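PDB 5JSC: putative acyl-CoA dehydrogenase from Burkholderia xenovorans, which belongs to the acyl-CoA dehydrogenase family of flavoproteins and binds flavin-adenine dinucleotide, although its individual role remains putative. Local coordinates for residues 31-34 and 35-39; 257-260 and 261-264; 382-385 and 386-389. One frame throughout, in Å; residues are numbered along the deposited sequence.

Overall arrangement
The three contacts are all local, each within one continuous run of chain, yet they lie at different depths in the chain. Contact 1, on helix 28-44 of the N-terminal domain, has its centre about 20 Å from the centre of the chain and is partly buried; backbone bonds carry it, with one loose apolar pair. Contact 2, on helix 250-286, has its centre about 7 Å from that of the chain and is buried, with waters and a charged pair among its hydrophobic side chains. Contact 3 opens helix 385-405, is partly buried, and lends three residues to the FAD pocket. Contacts 2 and 3 share the C-terminal domain and touch through R262 and E382, whereas the nearest atoms of contacts 1 and 3 are about 17 Å apart.

Contact 1: residues 31-34 and 35-39; sequences RELA and AGIEA
I37 sits one helical turn beyond L33 and rests its first carbons on the backbone it has just left. Its CB lies 3.7 Å from L33 O. The CG2 branch comes closer, 3.3 Å from the same L33 O and 3.5 Å from A34 O, because it occupies the space between the backbone N and the carbonyl carbon of I37. The same CG2 also lies loosely against L33 CD2, at 4.4 Å. The longer branch takes another course: CG1 stands anti to the backbone N (chi1 -175°) and carries CD1 away from residues 31-34, while the side chain as a whole packs on W69 and on L94 and T97 of helix 88-101. This is regular alpha-helix in the helical N-terminal region of the acyl-CoA dehydrogenase fold, as the i to i+4 bonds show: I37 N donates to L33 O at 2.9 Å, and G36 N to E32 O at 2.9 Å. A34 O accepts E38 N at 3.1 Å, and E38 CB also lies against that oxygen. Past CB the E38 chain leads away from residues 31-34; its OE2 forms a salt bridge with R42 NE, and OE1 a hydrogen bond with H101 NE2.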
# COMPACT_ATOMS: atom_id res chain seq x y z
N ARG C 31 -26.26 18.51 -14.99
CA ARG C 31 -26.08 19.50 -13.94
C ARG C 31 -27.42 19.86 -13.30
O ARG C 31 -27.51 19.99 -12.07
CB ARG C 31 -25.40 20.75 -14.50
CG ARG C 31 -23.95 20.52 -14.88
CD ARG C 31 -23.27 21.80 -15.35
NE ARG C 31 -23.43 22.02 -16.78
CZ ARG C 31 -22.67 21.44 -17.71
NH1 ARG C 31 -21.70 20.60 -17.36
NH2 ARG C 31 -22.87 21.71 -18.99
N GLU C 32 -28.47 19.99 -14.10
CA GLU C 32 -29.78 20.26 -13.53
C GLU C 32 -30.28 19.08 -12.72
O GLU C 32 -30.87 19.26 -11.64
CB GLU C 32 -30.75 20.64 -14.64
CG GLU C 32 -30.43 22.00 -15.20
CD GLU C 32 -31.05 22.26 -16.55
OE1 GLU C 32 -31.83 21.40 -17.02
OE2 GLU C 32 -30.76 23.32 -17.13
N LEU C 33 -30.04 17.86 -13.20
CA LEU C 33 -30.46 16.68 -12.45
C LEU C 33 -29.73 16.60 -11.12
O LEU C 33 -30.33 16.29 -10.08
CB LEU C 33 -30.21 15.41 -13.28
CG LEU C 33 -30.44 14.07 -12.56
CD1 LEU C 33 -31.05 13.05 -13.51
CD2 LEU C 33 -29.13 13.50 -11.96
N ALA C 34 -28.42 16.88 -11.13
CA ALA C 34 -27.65 16.84 -9.89
C ALA C 34 -28.20 17.82 -8.87
O ALA C 34 -28.29 17.50 -7.68
CB ALA C 34 -26.18 17.16 -10.18
N ALA C 35 -28.58 19.02 -9.31
CA ALA C 35 -29.16 19.98 -8.38
C ALA C 35 -30.52 19.50 -7.89
O ALA C 35 -30.85 19.67 -6.71
CB ALA C 35 -29.28 21.35 -9.05
N GLY C 36 -31.31 18.90 -8.78
CA GLY C 36 -32.64 18.45 -8.39
C GLY C 36 -32.60 17.33 -7.38
O GLY C 36 -33.35 17.34 -6.40
N ILE C 37 -31.74 16.33 -7.60
CA ILE C 37 -31.71 15.23 -6.64
C ILE C 37 -31.09 15.69 -5.32
O ILE C 37 -31.52 15.24 -4.25
CB ILE C 37 -31.01 13.98 -7.23
CG1 ILE C 37 -31.12 12.80 -6.26
CG2 ILE C 37 -29.56 14.26 -7.61
CD1 ILE C 37 -32.54 12.34 -6.02
N GLU C 38 -30.13 16.61 -5.36
CA GLU C 38 -29.60 17.17 -4.11
C GLU C 38 -30.68 17.88 -3.31
O GLU C 38 -30.78 17.70 -2.09
CB GLU C 38 -28.43 18.12 -4.39
CG GLU C 38 -27.92 18.88 -3.16
CD GLU C 38 -27.37 17.98 -2.05
OE1 GLU C 38 -27.00 16.82 -2.32
OE2 GLU C 38 -27.29 18.45 -0.89
N ALA C 39 -31.50 18.70 -3.98
CA ALA C 39 -32.59 19.37 -3.29
C ALA C 39 -33.59 18.37 -2.72
O ALA C 39 -34.11 18.56 -1.61
CB ALA C 39 -33.29 20.36 -4.23

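Contact 2: residues 257-260 and 261-264; sequences TLDI and FRTS
I260 and F261 are sequence neighbours whose side chains lie side by side, and their apolar contact is a CH-pi interaction. I260 CG2 stands 3.8 Å from the centroid of the F261 ring and 14° off its normal, over one face, while T257 O lies at the ring edge.

The helix, part of the family's C-terminal domain, continues here, but its i to i+4 bonding lapses after R262. R262 N donates to L258 O at 2.8 Å, and F261 N to T257 O, yet D259 O and T263 N are 4.7 Å apart, and I260 O and S264 N 4.3 Å. Water 1 bonds both carbonyls at the lapse, donating to D259 O and I260 O at 2.7 Å each, and is also hydrogen-bonded to T263 OG1. S264 OG donates to F261 O, in the carbonyl plane and on a lone pair.

The charged pair is indirect. D259 OD1, 4.1 Å from R262 NH1, lies well out of the guanidinium plane, so no N-H points at it; the carboxylate and guanidinium planes are 64° apart. Water 2, at the guanidinium edge, accepts from R262 NH1 and donates to D259 OD1, both at 3.0 Å. R262 extends from CG to NE past L258, whose CB lies over one guanidinium face, toward the rim; NE bonds E382 O, and D259 OD2 bonds T332 OG1.

In this buried turn, water therefore satisfies two carbonyls and links opposite charges that do not meet directly.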
# COMPACT_ATOMS: atom_id res chain seq x y z
N THR C 257 -27.00 -6.98 -17.68
CA THR C 257 -27.64 -6.15 -16.67
C THR C 257 -26.60 -5.63 -15.68
O THR C 257 -26.61 -4.44 -15.32
CB THR C 257 -28.73 -6.96 -15.96
OG1 THR C 257 -29.68 -7.44 -16.93
CG2 THR C 257 -29.46 -6.11 -14.93
N LEU C 258 -25.70 -6.50 -15.23
CA LEU C 258 -24.64 -6.08 -14.33
C LEU C 258 -23.71 -5.05 -14.98
O LEU C 258 -23.17 -4.18 -14.29
CB LEU C 258 -23.85 -7.30 -13.86
CG LEU C 258 -24.63 -8.17 -12.87
CD1 LEU C 258 -24.03 -9.56 -12.81
CD2 LEU C 258 -24.62 -7.51 -11.48
N ASP C 259 -23.49 -5.15 -16.29
CA ASP C 259 -22.62 -4.19 -16.96
C ASP C 259 -23.19 -2.78 -16.89
O ASP C 259 -22.43 -1.80 -16.85
CB ASP C 259 -22.40 -4.58 -18.42
CG ASP C 259 -21.38 -5.67 -18.58
OD1 ASP C 259 -20.61 -5.92 -17.63
OD2 ASP C 259 -21.32 -6.26 -19.69
N ILE C 260 -24.52 -2.65 -16.90
CA ILE C 260 -25.13 -1.35 -16.70
C ILE C 260 -24.88 -0.85 -15.29
O ILE C 260 -24.40 0.26 -15.07
CB ILE C 260 -26.64 -1.41 -17.00
CG1 ILE C 260 -26.88 -1.92 -18.42
CG2 ILE C 260 -27.29 -0.04 -16.77
CD1 ILE C 260 -28.35 -2.12 -18.73
N PHE C 261 -25.23 -1.66 -14.30
CA PHE C 261 -25.33 -1.10 -12.97
C PHE C 261 -24.05 -1.21 -12.14
O PHE C 261 -23.97 -0.56 -11.10
CB PHE C 261 -26.53 -1.71 -12.25
CG PHE C 261 -27.84 -1.25 -12.85
CD1 PHE C 261 -28.32 0.01 -12.57
CD2 PHE C 261 -28.51 -2.04 -13.77
CE1 PHE C 261 -29.49 0.47 -13.14
CE2 PHE C 261 -29.69 -1.58 -14.35
CZ PHE C 261 -30.17 -0.33 -14.04
N ARG C 262 -23.02 -1.93 -12.60
CA ARG C 262 -21.75 -1.90 -11.87
C ARG C 262 -21.20 -0.48 -11.78
O ARG C 262 -20.66 -0.09 -10.74
CB ARG C 262 -20.72 -2.84 -12.49
CG ARG C 262 -20.82 -4.28 -11.97
CD ARG C 262 -19.95 -5.23 -12.78
NE ARG C 262 -20.12 -6.61 -12.34
CZ ARG C 262 -19.67 -7.67 -13.00
NH1 ARG C 262 -19.04 -7.50 -14.16
NH2 ARG C 262 -19.87 -8.89 -12.52
N THR C 263 -21.33 0.32 -12.85
CA THR C 263 -20.85 1.70 -12.75
C THR C 263 -21.65 2.48 -11.71
O THR C 263 -21.10 3.37 -11.04
CB THR C 263 -20.91 2.38 -14.12
OG1 THR C 263 -20.31 1.53 -15.10
CG2 THR C 263 -20.15 3.71 -14.10
N SER C 264 -22.93 2.15 -11.55
CA SER C 264 -23.74 2.81 -10.53
C SER C 264 -23.31 2.41 -9.12
O SER C 264 -23.46 3.21 -8.19
CB SER C 264 -25.23 2.53 -10.76
OG SER C 264 -25.66 1.31 -10.16
O HOH W 1 -22.33 0.89 -16.69
O HOH W 2 -18.36 -5.16 -15.88

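Contact 3: residues 382-385 and 386-389; sequences EGAT and EVQQ. With FAD (flavin-adenine dinucleotide), chain M.
E386 OE1 is held by two donors: the O2B hydroxyl of FAD donates to it at 2.6 Å, and Q355 NE2 of the second subunit bonds it as well. A bend at chi2 (67°) folds the E386 carboxylate back across T385, setting OE2 3.8 Å from T385 CB. Two smaller side chains also line the FAD pocket, which lies at the subunit interface, R287 and G359 of the second subunit bonding FAD too. A384 CB rests against the ribose, 3.4 Å from FAD O3B, while V387 CG2 approaches the adenine at N7A, 3.8 Å away.

The same residues start a helix, with A384 in the N-cap position. Q388 N donates to A384 O at 3.1 Å, and Q389 N to T385 O at 2.9 Å. Q388 also ties its side chain back to the loop: NE2 donates to G383 O at 3.0 Å, nearly straight at 167°. The acceptor lies in the plane of the Q388 amide, whereas NE2 stands 46° out of the G383 carbonyl plane and so uses no lone pair. K339 NZ bonds the same oxygen, which two donors thus hold.

The turn lies between helices 250-286 and 332-356. E382 packs on the former; T385, Q388 and Q389 face the latter, with T385 OG1 bonded to E344, and Q355 of the second subunit packs on A384 and T385 where helix 385-405 begins.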
# COMPACT_ATOMS: atom_id res chain seq x y z
N GLU C 382 -22.54 -7.09 -6.63
CA GLU C 382 -22.39 -6.83 -8.08
C GLU C 382 -21.01 -7.25 -8.58
O GLU C 382 -20.47 -6.69 -9.53
CB GLU C 382 -22.72 -5.37 -8.45
CG GLU C 382 -24.23 -5.01 -8.28
CD GLU C 382 -24.75 -3.94 -9.26
OE1 GLU C 382 -24.27 -3.89 -10.42
OE2 GLU C 382 -25.65 -3.15 -8.87
N GLY C 383 -20.44 -8.29 -7.95
CA GLY C 383 -19.14 -8.81 -8.36
C GLY C 383 -18.02 -8.34 -7.44
O GLY C 383 -17.73 -7.14 -7.39
N ALA C 384 -17.38 -9.26 -6.73
CA ALA C 384 -16.37 -8.87 -5.75
C ALA C 384 -15.18 -8.22 -6.44
O ALA C 384 -14.92 -8.43 -7.63
CB ALA C 384 -15.92 -10.09 -4.94
N THR C 385 -14.44 -7.42 -5.67
CA THR C 385 -13.25 -6.76 -6.21
C THR C 385 -12.38 -7.69 -7.04
O THR C 385 -11.95 -7.34 -8.15
CB THR C 385 -12.42 -6.19 -5.06
OG1 THR C 385 -13.18 -5.14 -4.44
CG2 THR C 385 -11.08 -5.63 -5.57
N GLU C 386 -12.13 -8.89 -6.52
CA GLU C 386 -11.23 -9.81 -7.20
C GLU C 386 -11.80 -10.26 -8.54
O GLU C 386 -11.04 -10.46 -9.50
CB GLU C 386 -10.94 -11.00 -6.28
CG GLU C 386 -10.15 -10.62 -4.99
CD GLU C 386 -10.93 -9.73 -4.01
OE1 GLU C 386 -12.16 -9.89 -3.89
OE2 GLU C 386 -10.29 -8.88 -3.34
N VAL C 387 -13.12 -10.40 -8.63
CA VAL C 387 -13.76 -10.69 -9.91
C VAL C 387 -13.52 -9.55 -10.89
O VAL C 387 -13.19 -9.77 -12.06
CB VAL C 387 -15.26 -10.96 -9.71
CG1 VAL C 387 -15.98 -11.10 -11.05
CG2 VAL C 387 -15.47 -12.21 -8.86
N GLN C 388 -13.67 -8.30 -10.42
CA GLN C 388 -13.44 -7.15 -11.29
C GLN C 388 -12.00 -7.12 -11.79
O GLN C 388 -11.76 -6.83 -12.97
CB GLN C 388 -13.77 -5.84 -10.55
CG GLN C 388 -15.13 -5.80 -9.84
CD GLN C 388 -16.33 -5.92 -10.79
OE1 GLN C 388 -16.22 -5.71 -12.00
NE2 GLN C 388 -17.48 -6.26 -10.22
N GLN C 389 -11.04 -7.39 -10.90
CA GLN C 389 -9.63 -7.37 -11.30
C GLN C 389 -9.36 -8.38 -12.41
O GLN C 389 -8.63 -8.09 -13.36
CB GLN C 389 -8.73 -7.70 -10.12
CG GLN C 389 -8.66 -6.69 -9.03
CD GLN C 389 -7.75 -7.17 -7.93
OE1 GLN C 389 -8.08 -8.10 -7.20
NE2 GLN C 389 -6.57 -6.58 -7.82
PA FAD M . -17.89 -16.42 -3.19
O1A FAD M . -18.37 -16.61 -4.58
O2A FAD M . -17.74 -17.68 -2.33
O5B FAD M . -16.51 -15.64 -3.25
C5B FAD M . -15.76 -15.42 -2.04
C4B FAD M . -14.62 -14.52 -2.41
O4B FAD M . -13.75 -15.22 -3.33
C3B FAD M . -15.00 -13.27 -3.19
O3B FAD M . -15.52 -12.23 -2.35
C2B FAD M . -13.68 -12.90 -3.86
O2B FAD M . -12.85 -12.17 -2.96
C1B FAD M . -13.05 -14.29 -4.12
N9A FAD M . -13.11 -14.75 -5.50
C8A FAD M . -14.23 -14.95 -6.27
N7A FAD M . -13.98 -15.46 -7.45
C5A FAD M . -12.60 -15.61 -7.47
C6A FAD M . -11.71 -16.12 -8.43
N6A FAD M . -12.10 -16.56 -9.63
N1A FAD M . -10.40 -16.14 -8.13
C2A FAD M . -10.00 -15.66 -6.94
N3A FAD M . -10.75 -15.16 -5.95
C4A FAD M . -12.05 -15.17 -6.28
N1 FAD M . -26.88 -11.23 -5.13
C2 FAD M . -27.98 -11.25 -5.95
O2 FAD M . -28.17 -12.15 -6.78
N3 FAD M . -28.92 -10.25 -5.85
C4 FAD M . -28.86 -9.18 -4.97
O4 FAD M . -29.80 -8.39 -4.90
C4X FAD M . -27.70 -9.15 -4.14
N5 FAD M . -27.61 -8.21 -3.24
C5X FAD M . -26.59 -8.30 -2.30
C6 FAD M . -26.58 -7.39 -1.24
C7 FAD M . -25.64 -7.49 -0.22
C7M FAD M . -25.69 -6.52 0.93
C8 FAD M . -24.68 -8.52 -0.27
C8M FAD M . -23.65 -8.67 0.83
C9 FAD M . -24.68 -9.41 -1.33
C9A FAD M . -25.63 -9.32 -2.34
N10 FAD M . -25.72 -10.27 -3.38
C10 FAD M . -26.76 -10.23 -4.28
C1' FAD M . -24.77 -11.39 -3.40
C2' FAD M . -23.40 -11.02 -3.96
O2' FAD M . -23.47 -10.78 -5.36
C3' FAD M . -22.42 -12.16 -3.68
O3' FAD M . -22.24 -12.18 -2.28
C4' FAD M . -21.08 -12.01 -4.38
O4' FAD M . -21.25 -12.23 -5.78
C5' FAD M . -20.04 -12.96 -3.83
O5' FAD M . -20.56 -14.30 -3.94
P FAD M . -20.42 -15.23 -2.61
O1P FAD M . -20.96 -14.53 -1.41
O2P FAD M . -21.04 -16.56 -2.90
O3P FAD M . -18.85 -15.41 -2.42